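Local coordinates for protein extracellular sialidase/neuraminidase, putative (Aspergillus fumigatus, PDB 2XZI) that acts as a KDNase, a sialidase-family glycoside hydrolase that releases deaminoneuraminic acid (KDN) from its glycosides, at residues A42-R45 with I51-F54; G57-H60 with G66-N69; N206-G211 with T217-R222; L294-A297 with R303-R306. All coordinates share one frame; numbering follows the deposited sequence.

In the fold
The four contacts come one after another along the chain of a sialidase beta-propeller, whose blades are antiparallel sheets of mostly four strands. Contacts 1 and 2 are successive hairpins of one blade and share strand 51-58: contact 1 joins its start to strand 37-45 near the middle of the propeller, and contact 2, centred about 20 Å away, joins its end to strand 68-74 beside a bound KDN and a sodium ion. Contact 3 closes the edge of another blade (strands 205-210 and 217-222), and contact 4 shapes the loop between strands 290-294 and 305-310 of yet another, their centres about 30 Å apart. Blade interior, ligand-bearing loops and outer edge thus each provide a contact.

Contact 1 (A42-R45 with I51-F54); sequences AVVR and ILAF
Val-43 and Ile-51 meet diagonally across an antiparallel strand pair, their methyls CG2 only 3.5 Å apart. In each residue CG2 stands anti to its own backbone N, and the two side chains run alongside one another in the same direction. Val-43 CG2 also rests 3.5 Å from Leu-52 O. Ala-53, directly paired with Val-43, adds a small CB to this face.

Ala-42, Val-44, Leu-52 and Phe-54 occupy the other face. Val-44 turns CG2 toward the partner strand, where it lies 4.1 Å from Leu-52 CB as the two side chains cross obliquely. Phe-54 keeps CG beside its backbone N (chi1 -55°), which swings the ring alongside the strand pair with one edge turned to the partner strand: CD1 comes 3.5 Å from Ala-42 O, near the ring plane, and CE1 reaches 4.3 Å from Val-44 CG2 at the same edge.

Two hydrogen-bonded pairs, Ala-42 with Phe-54 and Val-44 with Leu-52, fix the register; the shortest bond, from Phe-54 N to Ala-42 O, measures 2.7 Å.

The hairpin is deeply buried between neighbouring strands. Ala-42 and Val-44 pack on Pro-105, Pro-107 and Val-109 of strand 101-109, Val-43 and Ala-53 meet Leu-352 of strand 349-356, and Phe-54 rests on strand 68-74 of its own sheet.

Contact 2 (G57-H60 with G66-N69); sequences GRRH and GDIN. With NA (sodium ion), chain E.
Arg-58 and Ile-68 form the compact end of this hairpin, running side by side with Arg-58 CG 3.9 Å from Ile-68 CG1. Next to them Gly-57 and Asn-69 make a hydrogen-bonded pair, in which Gly-57 N approaches Asn-69 O to 2.7 Å. The extended Arg-58 chain carries its guanidinium beyond Ile-68 to Glu-56, Asp-64 and O4 of the bound KDN.

The other end opens into loop and water. Arg-59 N still bonds Asp-67 O, but the side-chain salt bridge is long and weak, Arg-59 NE lying 3.4 Å from Asp-67 OD2 with the two flat groups almost perpendicular (89°), while Arg-59 NH1 bonds Gly-34 O. His-60 lays a ring face over Arg-59 CB and reaches Asp-67 OD2 through a water.

Asp-67 swings its carboxylate away from its own N (chi1 -173°), which sets OD1 on the sodium ion at 2.4 Å. Asn-69 OD1 binds at the same distance, and carbonyl oxygens of Gly-96 and Gly-98 with two waters complete the site.

One carboxylate thus divides its work, OD1 for the metal and OD2 for arginine and waters. Such cationic company probably keeps Asp-67 ionised, and the sodium ties this hairpin to the 96-98 loop.

Contact 3 (N206-G211 with T217-R222); sequences NIIGRG and TWSVQR. With NO2 (nitrite ion), chain H.
Arg-210 and Ser-219 converge on one face of this hairpin around a nitrite ion, probably picked up from the crystallisation liquor. Arg-210 extends along the sheet and presents the edge of its guanidinium, with the anion's nitrogen in its plane: NH1 reaches nitrite O2 and NH2 reaches O1, each at 3.0 Å, the latter nearly straight (170°). Ile-208 CG2 lies against one face of this guanidinium. Ser-219 OG sits between backbone N and carbonyl carbon (chi1 62°), from where it donates to nitrite O2, and a water links it with Arg-210 NH1 and Ile-208 O.

Farther along this face Asn-206 and Gln-221 point the same way with their amide planes 53° apart. Asn-206 ND2 donates at 2.8 Å to Gln-221 OE1, which lies in the Asn-206 amide plane. Asn-206 OD1 and Gln-221 NE2 turn to Arg-242 and Thr-258.

On the opposite face the Trp-218 indole leans against the partner strand, CE3 lying 3.5 Å from Gly-209 CA, whose lack of a side chain allows this approach. Ile-207 CG2 flanks it at 3.9 Å from CE3.

The chemistry is therefore split between an apolar face bearing Trp-218 and a mostly polar one whose arginine fork and serine hydroxyl suit a small anion.

Contact 4 (L294-A297 with R303-R306); sequences LNSA and RAMR. With KDM (deamino-alpha-neuraminic acid), chain D.
Asn-295 and Ser-296 pair antiparallel with Arg-306 and Met-305 where the chain turns a corner at 295, and the segments' end-to-end directions make 122°, well short of antiparallel. One bond of the pair is firm, Arg-306 N to Asn-295 O at 2.9 Å; its counterpart from Asn-295 N to Arg-306 O is weak at 3.5 Å. A water supplements it by donating to both Asn-295 OD1 and Arg-306 O.

Beyond the corner Ala-297 N bonds Ala-304 O. Ser-296 holds OG anti to its backbone N (chi1 -175°), where the hydroxyl accepts from Ala-304 N at 2.9 Å and also bonds Ser-301 O, bracing the intervening loop from within.

Met-305 is bent at chi2 and chi3 and curls back under the turn, CE settling 3.6 Å from Asn-295 O. Leu-294 crosses it at about a right angle, with CD1 3.8 Å from that methyl. On the other side Arg-306, also bent twice, lays one guanidinium face over Ala-297 CB, NH2 being closest at 3.6 Å. NH2 shares a water with Ala-297 O in the guanidinium plane, while NH1 bonds Tyr-320 O and the group makes a cation-pi contact with that tyrosine.

Arg-303 points away from the turn and stretches toward a second bound KDN, not the one at Arg-58, where NE donates to O4 at 2.9 Å in the guanidinium plane and NH2 adds a longer bond. Asp-356 and Arg-302 N also bond this sugar. The serine-braced loop probably helps to set Arg-303 as a two-pronged donor to a single hydroxyl oxygen, and its neighbour Arg-302 belongs to both KDN pockets.

Contact 1 (A42-R45 with I51-F54)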
loop_
_atom_site.group_PDB
_atom_site.type_symbol
_atom_site.label_atom_id
_atom_site.label_comp_id
_atom_site.label_asym_id
_atom_site.label_seq_id
_atom_site.Cartn_x
_atom_site.Cartn_y
_atom_site.Cartn_z
ATOM N N ALA A 42 1.490 -3.310 1.898
ATOM C CA ALA A 42 0.429 -2.643 2.642
ATOM C C ALA A 42 0.681 -2.928 4.106
ATOM O O ALA A 42 1.015 -4.061 4.446
ATOM C CB ALA A 42 -0.906 -3.194 2.241
ATOM N N VAL A 43 0.479 -1.954 4.977
ATOM C CA VAL A 43 0.720 -2.141 6.416
ATOM C C VAL A 43 -0.334 -1.426 7.250
ATOM O O VAL A 43 -0.747 -0.296 6.924
ATOM C CB VAL A 43 2.161 -1.704 6.822
ATOM C CG1 VAL A 43 2.359 -0.180 6.677
ATOM C CG2 VAL A 43 2.521 -2.195 8.228
ATOM N N VAL A 44 -0.786 -2.116 8.298
ATOM C CA VAL A 44 -1.684 -1.510 9.271
ATOM C C VAL A 44 -1.317 -1.910 10.682
ATOM O O VAL A 44 -0.780 -2.970 10.917
ATOM C CB VAL A 44 -3.180 -1.863 9.019
ATOM C CG1 VAL A 44 -3.686 -1.210 7.711
ATOM C CG2 VAL A 44 -3.410 -3.376 9.045
ATOM N N ARG A 45 -1.622 -1.028 11.622
ATOM C CA ARG A 45 -1.563 -1.351 13.035
ATOM C C ARG A 45 -2.991 -1.633 13.487
ATOM O O ARG A 45 -3.912 -0.874 13.181
ATOM C CB ARG A 45 -0.990 -0.160 13.813
ATOM C CG ARG A 45 -0.840 -0.453 15.301
ATOM C CD ARG A 45 -0.776 0.800 16.113
ATOM N NE ARG A 45 -2.117 1.255 16.464
ATOM C CZ ARG A 45 -2.430 2.514 16.755
ATOM N NH1 ARG A 45 -1.502 3.467 16.727
ATOM N NH2 ARG A 45 -3.683 2.821 17.061
ATOM N N ILE A 51 1.151 -5.240 14.427
ATOM C CA ILE A 51 1.342 -4.714 13.073
ATOM C C ILE A 51 1.194 -5.858 12.084
ATOM O O ILE A 51 1.774 -6.931 12.284
ATOM C CB ILE A 51 2.693 -3.969 12.916
ATOM C CG1 ILE A 51 2.771 -2.838 13.966
ATOM C CG2 ILE A 51 2.819 -3.397 11.517
ATOM C CD1 ILE A 51 4.114 -2.147 14.087
ATOM N N LEU A 52 0.398 -5.624 11.032
ATOM C CA LEU A 52 0.195 -6.572 9.934
ATOM C C LEU A 52 0.772 -5.985 8.660
ATOM O O LEU A 52 0.370 -4.900 8.243
ATOM C CB LEU A 52 -1.291 -6.842 9.728
ATOM C CG LEU A 52 -2.112 -7.244 10.946
ATOM C CD1 LEU A 52 -3.580 -7.484 10.569
ATOM C CD2 LEU A 52 -1.534 -8.485 11.608
ATOM N N ALA A 53 1.738 -6.695 8.069
ATOM C CA ALA A 53 2.369 -6.294 6.811
ATOM C C ALA A 53 2.012 -7.279 5.706
ATOM O O ALA A 53 2.231 -8.491 5.855
ATOM C CB ALA A 53 3.880 -6.225 7.008
ATOM N N PHE A 54 1.484 -6.761 4.600
ATOM C CA PHE A 54 1.040 -7.550 3.462
ATOM C C PHE A 54 1.881 -7.248 2.244
ATOM O O PHE A 54 2.451 -6.157 2.119
ATOM C CB PHE A 54 -0.405 -7.223 3.109
ATOM C CG PHE A 54 -1.363 -7.366 4.249
ATOM C CD1 PHE A 54 -1.622 -6.290 5.093
ATOM C CD2 PHE A 54 -2.036 -8.552 4.463
ATOM C CE1 PHE A 54 -2.522 -6.421 6.167
ATOM C CE2 PHE A 54 -2.936 -8.683 5.539
ATOM C CZ PHE A 54 -3.186 -7.611 6.367
#

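Contact 2 (G57-H60 with G66-N69)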
loop_
_atom_site.group_PDB
_atom_site.type_symbol
_atom_site.label_atom_id
_atom_site.label_comp_id
_atom_site.label_asym_id
_atom_site.label_seq_id
_atom_site.Cartn_x
_atom_site.Cartn_y
_atom_site.Cartn_z
ATOM N N GLY A 57 3.409 -11.871 -3.139
ATOM C CA GLY A 57 4.491 -12.846 -3.295
ATOM C C GLY A 57 4.463 -13.261 -4.755
ATOM O O GLY A 57 3.594 -14.012 -5.208
ATOM N N ARG A 58 5.403 -12.733 -5.511
ATOM C CA ARG A 58 5.474 -12.990 -6.945
ATOM C C ARG A 58 6.369 -14.217 -7.182
ATOM O O ARG A 58 7.594 -14.160 -7.021
ATOM C CB ARG A 58 5.908 -11.721 -7.698
ATOM C CG ARG A 58 4.951 -10.550 -7.479
ATOM C CD ARG A 58 5.231 -9.360 -8.373
ATOM N NE ARG A 58 4.101 -8.428 -8.300
ATOM C CZ ARG A 58 3.924 -7.379 -9.102
ATOM N NH1 ARG A 58 4.783 -7.099 -10.079
ATOM N NH2 ARG A 58 2.841 -6.622 -8.950
ATOM N N ARG A 59 5.731 -15.325 -7.556
ATOM C CA ARG A 59 6.358 -16.626 -7.452
ATOM C C ARG A 59 7.599 -16.781 -8.299
ATOM O O ARG A 59 8.646 -17.209 -7.786
ATOM C CB ARG A 59 5.347 -17.707 -7.771
ATOM C CG ARG A 59 4.279 -17.871 -6.681
ATOM C CD ARG A 59 4.605 -18.987 -5.701
ATOM N NE ARG A 59 4.637 -20.298 -6.369
ATOM C CZ ARG A 59 5.714 -21.083 -6.446
ATOM N NH1 ARG A 59 6.873 -20.726 -5.881
ATOM N NH2 ARG A 59 5.615 -22.248 -7.086
ATOM N N HIS A 60 7.505 -16.432 -9.579
ATOM C CA HIS A 60 8.526 -16.842 -10.542
ATOM C C HIS A 60 9.351 -15.731 -11.139
ATOM O O HIS A 60 10.476 -15.978 -11.578
ATOM C CB HIS A 60 7.897 -17.652 -11.666
ATOM C CG HIS A 60 7.077 -18.804 -11.180
ATOM N ND1 HIS A 60 7.614 -19.849 -10.455
ATOM C CD2 HIS A 60 5.754 -19.067 -11.298
ATOM C CE1 HIS A 60 6.654 -20.704 -10.148
ATOM N NE2 HIS A 60 5.519 -20.258 -10.654
ATOM N N GLY A 66 0.722 -13.556 -13.855
ATOM C CA GLY A 66 1.186 -14.903 -13.528
ATOM C C GLY A 66 0.845 -15.267 -12.100
ATOM O O GLY A 66 -0.007 -14.642 -11.469
ATOM N N ASP A 67 1.514 -16.302 -11.593
ATOM C CA ASP A 67 1.226 -16.845 -10.277
ATOM C C ASP A 67 1.755 -15.904 -9.187
ATOM O O ASP A 67 2.977 -15.782 -8.972
ATOM C CB ASP A 67 1.851 -18.240 -10.153
ATOM C CG ASP A 67 1.452 -18.954 -8.885
ATOM O OD1 ASP A 67 0.553 -18.478 -8.153
ATOM O OD2 ASP A 67 2.034 -20.028 -8.616
ATOM N N ILE A 68 0.819 -15.248 -8.500
ATOM C CA ILE A 68 1.137 -14.278 -7.449
ATOM C C ILE A 68 0.197 -14.553 -6.298
ATOM O O ILE A 68 -1.015 -14.643 -6.501
ATOM C CB ILE A 68 0.983 -12.822 -7.959
ATOM C CG1 ILE A 68 1.949 -12.529 -9.109
ATOM C CG2 ILE A 68 1.161 -11.816 -6.819
ATOM C CD1 ILE A 68 1.707 -11.206 -9.829
ATOM N N ASN A 69 0.766 -14.725 -5.107
ATOM C CA ASN A 69 -0.006 -14.982 -3.891
ATOM C C ASN A 69 0.017 -13.784 -2.968
ATOM O O ASN A 69 0.989 -13.011 -2.974
ATOM C CB ASN A 69 0.498 -16.245 -3.154
ATOM C CG ASN A 69 0.510 -17.459 -4.030
ATOM O OD1 ASN A 69 -0.195 -17.514 -5.028
ATOM N ND2 ASN A 69 1.288 -18.473 -3.641
HETATM NA NA NA E . -1.074 -19.159 -6.471
HETATM O O HOH W 1 5.031 -15.389 -10.739
HETATM O O HOH W 2 3.137 -21.694 -10.407
HETATM O O HOH W 3 0.936 -20.470 -5.850
HETATM O O HOH W 4 -2.052 -17.216 -7.102
#

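Contact 3 (N206-G211 with T217-R222)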
loop_
_atom_site.group_PDB
_atom_site.type_symbol
_atom_site.label_atom_id
_atom_site.label_comp_id
_atom_site.label_asym_id
_atom_site.label_seq_id
_atom_site.Cartn_x
_atom_site.Cartn_y
_atom_site.Cartn_z
ATOM N N ASN A 206 -14.252 5.551 -4.826
ATOM C CA ASN A 206 -14.043 5.079 -3.452
ATOM C C ASN A 206 -15.075 4.011 -3.136
ATOM O O ASN A 206 -16.211 4.060 -3.624
ATOM C CB ASN A 206 -14.208 6.202 -2.437
ATOM C CG ASN A 206 -13.176 7.280 -2.570
ATOM O OD1 ASN A 206 -11.997 7.015 -2.791
ATOM N ND2 ASN A 206 -13.609 8.523 -2.369
ATOM N N ILE A 207 -14.681 3.047 -2.320
ATOM C CA ILE A 207 -15.624 2.089 -1.751
ATOM C C ILE A 207 -15.914 2.569 -0.334
ATOM O O ILE A 207 -14.998 2.819 0.442
ATOM C CB ILE A 207 -15.031 0.668 -1.759
ATOM C CG1 ILE A 207 -14.878 0.193 -3.202
ATOM C CG2 ILE A 207 -15.932 -0.307 -1.003
ATOM C CD1 ILE A 207 -13.878 -0.922 -3.394
ATOM N N ILE A 208 -17.191 2.739 -0.012
ATOM C CA ILE A 208 -17.577 3.278 1.276
ATOM C C ILE A 208 -18.245 2.204 2.109
ATOM O O ILE A 208 -19.154 1.507 1.625
ATOM C CB ILE A 208 -18.575 4.447 1.112
ATOM C CG1 ILE A 208 -18.143 5.404 -0.017
ATOM C CG2 ILE A 208 -18.818 5.137 2.455
ATOM C CD1 ILE A 208 -16.777 6.106 0.172
ATOM N N GLY A 209 -17.788 2.071 3.354
ATOM C CA GLY A 209 -18.391 1.139 4.287
ATOM C C GLY A 209 -19.160 1.901 5.330
ATOM O O GLY A 209 -18.632 2.826 5.948
ATOM N N ARG A 210 -20.413 1.486 5.533
ATOM C CA ARG A 210 -21.286 2.103 6.522
ATOM C C ARG A 210 -21.883 1.053 7.450
ATOM O O ARG A 210 -21.927 -0.141 7.122
ATOM C CB ARG A 210 -22.402 2.898 5.823
ATOM C CG ARG A 210 -21.902 4.157 5.110
ATOM C CD ARG A 210 -23.093 4.957 4.575
ATOM N NE ARG A 210 -22.726 6.236 3.972
ATOM C CZ ARG A 210 -22.348 6.374 2.702
ATOM N NH1 ARG A 210 -22.211 5.304 1.930
ATOM N NH2 ARG A 210 -22.082 7.572 2.211
ATOM N N GLY A 211 -22.313 1.507 8.624
ATOM C CA GLY A 211 -22.972 0.621 9.581
ATOM C C GLY A 211 -22.035 0.033 10.607
ATOM O O GLY A 211 -21.009 0.631 10.956
ATOM N N THR A 217 -21.961 -2.424 5.399
ATOM C CA THR A 217 -22.528 -2.474 4.066
ATOM C C THR A 217 -21.713 -1.548 3.166
ATOM O O THR A 217 -21.303 -0.449 3.567
ATOM C CB THR A 217 -24.012 -2.137 4.079
ATOM O OG1 THR A 217 -24.189 -0.882 4.716
ATOM C CG2 THR A 217 -24.771 -3.195 4.870
ATOM N N TRP A 218 -21.461 -2.020 1.957
ATOM C CA TRP A 218 -20.561 -1.342 1.038
ATOM C C TRP A 218 -21.338 -0.655 -0.064
ATOM O O TRP A 218 -22.384 -1.155 -0.517
ATOM C CB TRP A 218 -19.544 -2.311 0.428
ATOM C CG TRP A 218 -18.846 -3.171 1.432
ATOM C CD1 TRP A 218 -19.091 -4.501 1.694
ATOM C CD2 TRP A 218 -17.797 -2.774 2.325
ATOM N NE1 TRP A 218 -18.263 -4.943 2.699
ATOM C CE2 TRP A 218 -17.458 -3.910 3.106
ATOM C CE3 TRP A 218 -17.117 -1.569 2.545
ATOM C CZ2 TRP A 218 -16.449 -3.876 4.079
ATOM C CZ3 TRP A 218 -16.106 -1.537 3.534
ATOM C CH2 TRP A 218 -15.794 -2.693 4.280
ATOM N N SER A 219 -20.826 0.487 -0.506
ATOM C CA SER A 219 -21.370 1.144 -1.696
ATOM C C SER A 219 -20.231 1.811 -2.461
ATOM O O SER A 219 -19.096 1.888 -1.959
ATOM C CB SER A 219 -22.435 2.161 -1.306
ATOM O OG SER A 219 -21.886 3.165 -0.498
ATOM N N VAL A 220 -20.519 2.262 -3.676
ATOM C CA VAL A 220 -19.503 2.873 -4.525
ATOM C C VAL A 220 -19.754 4.364 -4.698
ATOM O O VAL A 220 -20.868 4.781 -5.052
ATOM C CB VAL A 220 -19.467 2.220 -5.917
ATOM C CG1 VAL A 220 -18.461 2.936 -6.819
ATOM C CG2 VAL A 220 -19.148 0.739 -5.811
ATOM N N GLN A 221 -18.715 5.151 -4.467
ATOM C CA GLN A 221 -18.717 6.571 -4.770
ATOM C C GLN A 221 -17.869 6.784 -6.021
ATOM O O GLN A 221 -16.623 6.697 -5.975
ATOM C CB GLN A 221 -18.169 7.371 -3.592
ATOM C CG GLN A 221 -18.058 8.851 -3.882
ATOM C CD GLN A 221 -17.400 9.628 -2.758
ATOM O OE1 GLN A 221 -16.360 9.229 -2.226
ATOM N NE2 GLN A 221 -17.976 10.778 -2.419
ATOM N N ARG A 222 -18.521 7.012 -7.153
ATOM C CA ARG A 222 -17.782 7.215 -8.404
ATOM C C ARG A 222 -17.097 8.572 -8.408
ATOM O O ARG A 222 -17.644 9.557 -7.913
ATOM C CB ARG A 222 -18.695 7.098 -9.631
ATOM C CG ARG A 222 -19.385 5.746 -9.812
ATOM C CD ARG A 222 -18.400 4.614 -10.120
ATOM N NE ARG A 222 -17.835 4.654 -11.474
ATOM C CZ ARG A 222 -18.446 4.175 -12.565
ATOM N NH1 ARG A 222 -19.670 3.669 -12.501
ATOM N NH2 ARG A 222 -17.840 4.222 -13.728
HETATM N N NO2 H . -21.548 7.253 -1.642
HETATM O O1 NO2 H . -21.152 8.220 -0.620
HETATM O O2 NO2 H . -22.145 6.073 -1.011
HETATM O O HOH W 5 -21.996 2.377 2.208
#

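Contact 4 (L294-A297 with R303-R306)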
loop_
_atom_site.group_PDB
_atom_site.type_symbol
_atom_site.label_atom_id
_atom_site.label_comp_id
_atom_site.label_asym_id
_atom_site.label_seq_id
_atom_site.Cartn_x
_atom_site.Cartn_y
_atom_site.Cartn_z
ATOM N N LEU A 294 4.248 9.953 1.489
ATOM C CA LEU A 294 5.454 9.256 1.051
ATOM C C LEU A 294 5.318 8.829 -0.400
ATOM O O LEU A 294 4.329 8.204 -0.787
ATOM C CB LEU A 294 5.659 8.010 1.914
ATOM C CG LEU A 294 6.835 7.083 1.605
ATOM C CD1 LEU A 294 8.196 7.762 1.606
ATOM C CD2 LEU A 294 6.803 5.961 2.649
ATOM N N ASN A 295 6.318 9.176 -1.209
ATOM C CA ASN A 295 6.394 8.714 -2.598
ATOM C C ASN A 295 7.820 8.918 -3.080
ATOM O O ASN A 295 8.697 9.321 -2.301
ATOM C CB ASN A 295 5.362 9.428 -3.516
ATOM C CG ASN A 295 5.878 10.750 -4.110
ATOM O OD1 ASN A 295 6.559 11.529 -3.437
ATOM N ND2 ASN A 295 5.541 10.994 -5.381
ATOM N N SER A 296 8.067 8.587 -4.347
ATOM C CA SER A 296 9.347 8.968 -4.923
ATOM C C SER A 296 9.227 10.380 -5.481
ATOM O O SER A 296 8.502 10.616 -6.452
ATOM C CB SER A 296 9.775 8.011 -6.021
ATOM O OG SER A 296 11.083 8.381 -6.452
ATOM N N ALA A 297 9.949 11.308 -4.862
ATOM C CA ALA A 297 9.858 12.744 -5.157
ATOM C C ALA A 297 10.687 13.115 -6.383
ATOM O O ALA A 297 11.684 13.855 -6.302
ATOM C CB ALA A 297 10.304 13.537 -3.950
ATOM N N ARG A 303 13.555 6.112 -7.360
ATOM C CA ARG A 303 14.605 6.008 -6.350
ATOM C C ARG A 303 14.837 7.322 -5.605
ATOM O O ARG A 303 15.975 7.654 -5.264
ATOM C CB ARG A 303 15.921 5.580 -7.000
ATOM C CG ARG A 303 15.892 4.197 -7.606
ATOM C CD ARG A 303 17.296 3.761 -7.985
ATOM N NE ARG A 303 17.268 2.506 -8.728
ATOM C CZ ARG A 303 18.305 1.981 -9.380
ATOM N NH1 ARG A 303 19.490 2.584 -9.392
ATOM N NH2 ARG A 303 18.153 0.834 -10.030
ATOM N N ALA A 304 13.778 8.077 -5.371
ATOM C CA ALA A 304 13.885 9.359 -4.692
ATOM C C ALA A 304 12.899 9.419 -3.519
ATOM O O ALA A 304 12.236 10.420 -3.312
ATOM C CB ALA A 304 13.642 10.518 -5.675
ATOM N N MET A 305 12.823 8.339 -2.746
ATOM C CA MET A 305 11.806 8.235 -1.695
ATOM C C MET A 305 11.945 9.351 -0.673
ATOM O O MET A 305 13.026 9.588 -0.140
ATOM C CB MET A 305 11.881 6.882 -0.972
ATOM C CG MET A 305 11.575 5.654 -1.839
ATOM S SD MET A 305 10.081 5.770 -2.838
ATOM C CE MET A 305 8.794 5.837 -1.564
ATOM N N ARG A 306 10.828 10.024 -0.397
ATOM C CA ARG A 306 10.804 11.186 0.473
ATOM C C ARG A 306 9.545 11.146 1.305
ATOM O O ARG A 306 8.447 11.077 0.745
ATOM C CB ARG A 306 10.755 12.438 -0.390
ATOM C CG ARG A 306 10.840 13.759 0.379
ATOM C CD ARG A 306 12.263 14.323 0.357
ATOM N NE ARG A 306 12.672 14.707 -0.996
ATOM C CZ ARG A 306 12.274 15.813 -1.630
ATOM N NH1 ARG A 306 11.449 16.686 -1.045
ATOM N NH2 ARG A 306 12.697 16.039 -2.869
HETATM C C2 KDM D . 13.772 2.357 -12.420
HETATM C C1 KDM D . 12.761 3.449 -11.996
HETATM C C3 KDM D . 14.727 1.996 -11.259
HETATM C C4 KDM D . 13.993 1.217 -10.148
HETATM C C5 KDM D . 13.193 0.036 -10.724
HETATM C C6 KDM D . 12.267 0.506 -11.868
HETATM C C7 KDM D . 11.402 -0.519 -12.633
HETATM C C8 KDM D . 10.534 0.201 -13.701
HETATM C C9 KDM D . 9.680 -0.742 -14.579
HETATM O O5 KDM D . 12.410 -0.583 -9.690
HETATM O O1A KDM D . 11.582 3.331 -12.409
HETATM O O1B KDM D . 13.185 4.377 -11.268
HETATM O O4 KDM D . 14.960 0.749 -9.202
HETATM O O6 KDM D . 13.095 1.163 -12.880
HETATM O O7 KDM D . 12.242 -1.496 -13.267
HETATM O O8 KDM D . 9.684 1.169 -13.072
HETATM O O9 KDM D . 9.275 -1.915 -13.862
HETATM O O2 KDM D . 14.557 2.839 -13.520
HETATM O O HOH W 6 7.089 12.692 -1.058
HETATM O O HOH W 7 13.927 14.224 -4.734
#